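Local coordinates for Low molecular weight protein-tyrosine-phosphatase YfkJ (Bacillus subtilis, PDB 4ETM) that removes phosphate from tyrosine residues of phosphorylated proteins and takes part in resistance to ethanol stress, at residues K45-K53 with L164-L173. Numbering follows the deposited sequence.
Sequences KKGLEGKIK and LASIQKEKQL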
# COMPACT_ATOMS: atom_id res chain seq x y z
N LYS A 45 -16.45 16.54 21.24
CA LYS A 45 -15.93 17.67 22.00
C LYS A 45 -16.15 18.99 21.25
O LYS A 45 -16.31 20.05 21.86
CB LYS A 45 -14.44 17.49 22.30
CG LYS A 45 -14.14 16.50 23.42
CD LYS A 45 -12.64 16.40 23.65
CE LYS A 45 -12.29 15.35 24.69
NZ LYS A 45 -10.87 14.88 24.56
N LYS A 46 -16.14 18.91 19.92
CA LYS A 46 -16.34 20.07 19.07
C LYS A 46 -17.82 20.31 18.81
O LYS A 46 -18.18 21.27 18.13
CB LYS A 46 -15.61 19.88 17.74
CG LYS A 46 -14.11 19.70 17.87
CD LYS A 46 -13.39 21.04 18.01
CE LYS A 46 -11.89 20.85 17.90
NZ LYS A 46 -11.14 22.13 17.95
N GLY A 47 -18.67 19.45 19.35
CA GLY A 47 -20.10 19.55 19.14
C GLY A 47 -20.50 19.19 17.71
O GLY A 47 -21.37 19.83 17.12
N LEU A 48 -19.86 18.16 17.16
CA LEU A 48 -20.13 17.78 15.78
C LEU A 48 -20.75 16.39 15.66
O LEU A 48 -20.77 15.82 14.56
CB LEU A 48 -18.86 17.87 14.94
CG LEU A 48 -18.32 19.30 14.78
CD1 LEU A 48 -16.91 19.25 14.25
CD2 LEU A 48 -19.20 20.14 13.87
N GLU A 49 -21.28 15.87 16.76
CA GLU A 49 -21.93 14.56 16.76
C GLU A 49 -23.08 14.47 15.76
O GLU A 49 -23.41 13.38 15.30
CB GLU A 49 -22.45 14.18 18.16
CG GLU A 49 -21.36 13.81 19.15
CD GLU A 49 -21.64 12.50 19.88
OE1 GLU A 49 -22.59 12.45 20.69
OE2 GLU A 49 -20.89 11.51 19.65
N GLY A 50 -23.68 15.60 15.43
CA GLY A 50 -24.81 15.62 14.51
C GLY A 50 -24.41 15.83 13.06
O GLY A 50 -25.28 15.89 12.18
N LYS A 51 -23.11 15.96 12.80
CA LYS A 51 -22.62 16.24 11.46
C LYS A 51 -21.62 15.22 10.94
O LYS A 51 -21.54 14.97 9.74
CB LYS A 51 -22.00 17.64 11.39
CG LYS A 51 -21.58 18.06 9.99
CD LYS A 51 -22.77 18.07 9.04
CE LYS A 51 -22.36 18.34 7.61
NZ LYS A 51 -23.48 18.81 6.75
N ILE A 52 -20.83 14.64 11.84
CA ILE A 52 -19.81 13.67 11.45
C ILE A 52 -20.04 12.29 12.09
O ILE A 52 -20.27 12.19 13.29
CB ILE A 52 -18.39 14.16 11.80
CG1 ILE A 52 -18.12 15.52 11.15
CG2 ILE A 52 -17.35 13.15 11.37
CD1 ILE A 52 -16.75 16.08 11.48
N LYS A 53 -19.98 11.24 11.27
CA LYS A 53 -20.11 9.88 11.76
C LYS A 53 -18.87 9.07 11.38
O LYS A 53 -18.38 9.18 10.26
CB LYS A 53 -21.36 9.22 11.17
CG LYS A 53 -21.72 7.92 11.86
CD LYS A 53 -22.99 7.31 11.29
CE LYS A 53 -23.33 6.00 12.00
NZ LYS A 53 -24.63 5.43 11.53
N LEU A 164 -9.61 15.80 11.80
CA LEU A 164 -10.82 16.54 12.16
C LEU A 164 -10.74 18.02 11.75
O LEU A 164 -11.71 18.58 11.25
CB LEU A 164 -11.15 16.39 13.65
CG LEU A 164 -12.38 17.14 14.17
CD1 LEU A 164 -13.63 16.84 13.34
CD2 LEU A 164 -12.62 16.79 15.63
N ALA A 165 -9.58 18.64 11.95
CA ALA A 165 -9.39 20.05 11.58
C ALA A 165 -9.49 20.25 10.07
O ALA A 165 -10.06 21.24 9.60
CB ALA A 165 -8.06 20.58 12.10
N SER A 166 -8.94 19.30 9.32
CA SER A 166 -8.95 19.32 7.86
C SER A 166 -10.38 19.18 7.35
O SER A 166 -10.80 19.88 6.43
CB SER A 166 -8.07 18.18 7.31
OG SER A 166 -8.19 18.07 5.90
N ILE A 167 -11.14 18.29 7.98
CA ILE A 167 -12.55 18.12 7.63
C ILE A 167 -13.36 19.38 7.98
O ILE A 167 -14.21 19.80 7.20
CB ILE A 167 -13.16 16.88 8.30
CG1 ILE A 167 -12.38 15.63 7.91
CG2 ILE A 167 -14.61 16.73 7.92
CD1 ILE A 167 -12.82 14.36 8.60
N GLN A 168 -13.07 19.98 9.13
CA GLN A 168 -13.75 21.22 9.54
C GLN A 168 -13.47 22.37 8.57
O GLN A 168 -14.35 23.18 8.27
CB GLN A 168 -13.35 21.64 10.95
CG GLN A 168 -13.97 20.82 12.07
CD GLN A 168 -13.78 21.49 13.43
OE1 GLN A 168 -14.71 21.58 14.23
NE2 GLN A 168 -12.57 21.97 13.68
N LYS A 169 -12.23 22.45 8.09
CA LYS A 169 -11.87 23.46 7.10
C LYS A 169 -12.49 23.18 5.74
O LYS A 169 -13.04 24.08 5.09
CB LYS A 169 -10.36 23.59 6.98
CG LYS A 169 -9.92 24.59 5.92
CD LYS A 169 -8.41 24.80 5.91
CE LYS A 169 -8.01 25.87 4.91
NZ LYS A 169 -6.54 26.12 4.92
N GLU A 170 -12.40 21.93 5.30
CA GLU A 170 -12.88 21.53 3.97
C GLU A 170 -14.40 21.65 3.82
O GLU A 170 -14.89 22.29 2.89
CB GLU A 170 -12.44 20.10 3.64
CG GLU A 170 -13.01 19.54 2.33
CD GLU A 170 -12.41 20.20 1.10
OE1 GLU A 170 -11.38 20.90 1.23
OE2 GLU A 170 -12.96 20.02 -0.01
N LYS A 171 -15.13 21.03 4.75
CA LYS A 171 -16.59 21.06 4.72
C LYS A 171 -17.13 22.33 5.36
O LYS A 171 -18.34 22.48 5.54
CB LYS A 171 -17.16 19.83 5.44
CG LYS A 171 -16.35 18.56 5.27
CD LYS A 171 -17.00 17.57 4.34
CE LYS A 171 -17.05 18.07 2.91
NZ LYS A 171 -17.05 16.95 1.93
N GLN A 172 -16.22 23.24 5.70
CA GLN A 172 -16.56 24.52 6.34
C GLN A 172 -17.46 24.30 7.55
O GLN A 172 -18.46 25.00 7.74
CB GLN A 172 -17.18 25.48 5.33
CG GLN A 172 -16.36 25.62 4.06
CD GLN A 172 -16.85 26.72 3.15
OE1 GLN A 172 -17.38 26.46 2.06
NE2 GLN A 172 -16.68 27.97 3.57
N LEU A 173 -17.09 23.29 8.34
CA LEU A 173 -17.84 22.87 9.52
C LEU A 173 -19.18 22.26 9.14
O LEU A 173 -19.24 21.15 8.60
CB LEU A 173 -18.03 24.03 10.49
CG LEU A 173 -16.92 24.30 11.49
CD1 LEU A 173 -16.66 23.04 12.26
CD2 LEU A 173 -15.66 24.80 10.80
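The side-chain amide of Gln-168 sits between aliphatic groups of both segments. Beside its oxygen, off the amide plane, is Leu-48, with CD1 just 3.2 Å from OE1. The alkyl part of Lys-46 passes beyond the oxygen on this same side of the plane, crossing Gln-168 at about a right angle with CB 4.0 Å from OE1. Against the other face lies a methyl of Leu-173, its CD1 a close 3.1 Å from Gln-168 OE1. Leu-173 is turned back to this place by the Schellman motif that ends helix 149-170, in which its N gives a 2.7 Å hydrogen bond to Gln-168 O; its CD1 also reaches Leu-48 CD2.

In the fold, 45-53 runs from the end of helix 31-45 through a turn into edge strand 52-58 in a beta-alpha-beta crossover from strand 19-25, and the C-terminal helix packs beside it, away from the catalytic residues. A second Schellman motif, at Gly-47, closes helix 31-45.

Deeper in, Leu-164 CG, anti to the backbone N (chi1 179°), swings toward 45-53, and chi2 52° splits the methyls: CD1 3.7 Å from Ile-52 CD1, CD2 4.0 Å from Lys-46 CG. Ile-167 CG2 touches that Ile-52 methyl too, and Phe-39 of helix 31-45 packs on both Ile-52 and Leu-164. Lys-51 CG brushes the C-terminal carboxylate O of Leu-173; its NZ is hydrogen-bonded to backbone oxygens of expression-tag residues Arg-15 and Ser-17.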